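Local coordinates for DUF5063 domain-containing protein (Bacteroides fragilis, PDB 3NRH) that is of unknown function and folds as a predominantly alpha-helical domain of the DUF5063 family, at residues A[24-29]-A[36-41]. Numbering follows the deposited sequence.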
loop_
_atom_site.group_PDB
_atom_site.type_symbol
_atom_site.label_atom_id
_atom_site.label_comp_id
_atom_site.label_asym_id
_atom_site.label_seq_id
_atom_site.Cartn_x
_atom_site.Cartn_y
_atom_site.Cartn_z
ATOM N N CYS A 24 6.856 5.951 -12.984
ATOM C CA CYS A 24 6.608 6.407 -14.347
ATOM C C CYS A 24 7.386 5.572 -15.359
ATOM O O CYS A 24 6.851 5.207 -16.403
ATOM C CB CYS A 24 6.968 7.887 -14.491
ATOM S SG CYS A 24 5.841 8.988 -13.597
ATOM N N ALA A 25 8.637 5.256 -15.044
ATOM C CA ALA A 25 9.462 4.460 -15.950
ATOM C C ALA A 25 8.885 3.061 -16.139
ATOM O O ALA A 25 8.892 2.521 -17.247
ATOM C CB ALA A 25 10.893 4.374 -15.421
ATOM N N PHE A 26 8.389 2.473 -15.053
ATOM C CA PHE A 26 7.808 1.138 -15.118
ATOM C C PHE A 26 6.614 1.088 -16.068
ATOM O O PHE A 26 6.530 0.211 -16.926
ATOM C CB PHE A 26 7.353 0.684 -13.729
ATOM C CG PHE A 26 6.794 -0.711 -13.708
ATOM C CD1 PHE A 26 7.625 -1.806 -13.913
ATOM C CD2 PHE A 26 5.432 -0.929 -13.518
ATOM C CE1 PHE A 26 7.109 -3.101 -13.931
ATOM C CE2 PHE A 26 4.907 -2.221 -13.536
ATOM C CZ PHE A 26 5.746 -3.305 -13.743
ATOM N N LEU A 27 5.684 2.026 -15.910
ATOM C CA LEU A 27 4.504 2.061 -16.764
ATOM C C LEU A 27 4.872 2.363 -18.211
ATOM O O LEU A 27 4.264 1.833 -19.138
ATOM C CB LEU A 27 3.509 3.109 -16.265
ATOM C CG LEU A 27 2.916 2.889 -14.875
ATOM C CD1 LEU A 27 1.835 3.945 -14.630
ATOM C CD2 LEU A 27 2.336 1.479 -14.765
ATOM N N GLU A 28 5.877 3.212 -18.398
ATOM C CA GLU A 28 6.316 3.575 -19.739
ATOM C C GLU A 28 6.954 2.403 -20.486
ATOM O O GLU A 28 6.988 2.386 -21.712
ATOM C CB GLU A 28 7.297 4.748 -19.657
ATOM C CG GLU A 28 6.624 6.075 -19.295
ATOM C CD GLU A 28 7.597 7.108 -18.757
ATOM O OE1 GLU A 28 8.813 6.822 -18.689
ATOM O OE2 GLU A 28 7.142 8.216 -18.397
ATOM N N ARG A 29 7.453 1.421 -19.742
ATOM C CA ARG A 29 8.092 0.253 -20.339
ATOM C C ARG A 29 7.170 -0.968 -20.330
ATOM O O ARG A 29 7.623 -2.097 -20.521
ATOM C CB ARG A 29 9.383 -0.063 -19.577
ATOM C CG ARG A 29 10.413 1.067 -19.607
ATOM C CD ARG A 29 11.484 0.864 -18.553
ATOM N NE ARG A 29 12.098 -0.456 -18.659
ATOM C CZ ARG A 29 12.955 -0.955 -17.774
ATOM N NH1 ARG A 29 13.301 -0.241 -16.711
ATOM N NH2 ARG A 29 13.461 -2.169 -17.948
ATOM N N SER A 36 2.238 -11.247 -15.605
ATOM C CA SER A 36 2.650 -11.682 -14.274
ATOM C C SER A 36 3.691 -10.733 -13.691
ATOM O O SER A 36 3.596 -10.326 -12.531
ATOM C CB SER A 36 3.206 -13.110 -14.316
ATOM O OG SER A 36 4.303 -13.218 -15.210
ATOM N N THR A 37 4.677 -10.373 -14.504
ATOM C CA THR A 37 5.733 -9.468 -14.070
ATOM C C THR A 37 5.163 -8.080 -13.794
ATOM O O THR A 37 5.547 -7.419 -12.826
ATOM C CB THR A 37 6.836 -9.360 -15.136
ATOM O OG1 THR A 37 7.343 -10.669 -15.423
ATOM C CG2 THR A 37 7.976 -8.486 -14.635
ATOM N N PHE A 38 4.244 -7.642 -14.649
ATOM C CA PHE A 38 3.615 -6.337 -14.494
ATOM C C PHE A 38 2.852 -6.255 -13.175
ATOM O O PHE A 38 3.024 -5.313 -12.399
ATOM C CB PHE A 38 2.638 -6.071 -15.642
ATOM C CG PHE A 38 1.927 -4.757 -15.524
ATOM C CD1 PHE A 38 2.587 -3.568 -15.814
ATOM C CD2 PHE A 38 0.613 -4.702 -15.077
ATOM C CE1 PHE A 38 1.947 -2.340 -15.658
ATOM C CE2 PHE A 38 -0.037 -3.479 -14.917
ATOM C CZ PHE A 38 0.633 -2.296 -15.207
ATOM N N VAL A 39 2.001 -7.245 -12.930
ATOM C CA VAL A 39 1.203 -7.269 -11.715
ATOM C C VAL A 39 2.055 -7.354 -10.452
ATOM O O VAL A 39 1.849 -6.586 -9.512
ATOM C CB VAL A 39 0.200 -8.445 -11.741
ATOM C CG1 VAL A 39 -0.497 -8.577 -10.388
ATOM C CG2 VAL A 39 -0.833 -8.205 -12.836
ATOM N N ASP A 40 3.009 -8.279 -10.430
ATOM C CA ASP A 40 3.874 -8.445 -9.260
ATOM C C ASP A 40 4.641 -7.178 -8.898
ATOM O O ASP A 40 4.739 -6.818 -7.722
ATOM C CB ASP A 40 4.891 -9.572 -9.484
ATOM C CG ASP A 40 4.250 -10.939 -9.533
ATOM O OD1 ASP A 40 3.181 -11.113 -8.913
ATOM O OD2 ASP A 40 4.824 -11.846 -10.175
ATOM N N THR A 41 5.191 -6.508 -9.907
ATOM C CA THR A 41 5.973 -5.300 -9.669
ATOM C C THR A 41 5.142 -4.091 -9.258
ATOM O O THR A 41 5.557 -3.313 -8.394
ATOM C CB THR A 41 6.791 -4.918 -10.905
ATOM O OG1 THR A 41 7.606 -6.029 -11.292
ATOM C CG2 THR A 41 7.684 -3.721 -10.596
#
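Phe26 reaches across to Phe38 and Thr41 in a helical hairpin, where the C-terminal end of helix 11-28 runs antiparallel to the first turns of helix 35-54. The axes of segments 24-28 and 36-41 come within 11.6 Å of each other at an angle of 163°, and the phenyl groups bridge that width. A chi1 of -178°, which sets CG trans to N, carries the Phe26 ring into the space between the helices, beside Phe38 and Thr41. The two phenyl planes are inclined by 13°, but the rings are slid so far apart, centroids 5.5 Å from each other, that they barely overlap; contact is made by Phe26 CE2 and Phe38 CD1, 3.5 Å apart. Leu27 CD2 meets the edge of the Phe38 ring at CE1 (3.9 Å). Leu83 and Ile86 of helix 73-87 and Leu116 of helix 112-131 also pack on Phe38, while Met33 of the connecting loop touches both phenylalanines. Thr41 lays its methyl over one face of Phe26 in a CH-pi contact, CG2 3.8 Å from the ring centroid and offset toward the rim at CE1. Its hydroxyl is directed back along its own helix, where Thr41 OG1 donates to Thr37 O (2.9 Å), a carbonyl that also accepts Thr41 N from the opposite face of its plane.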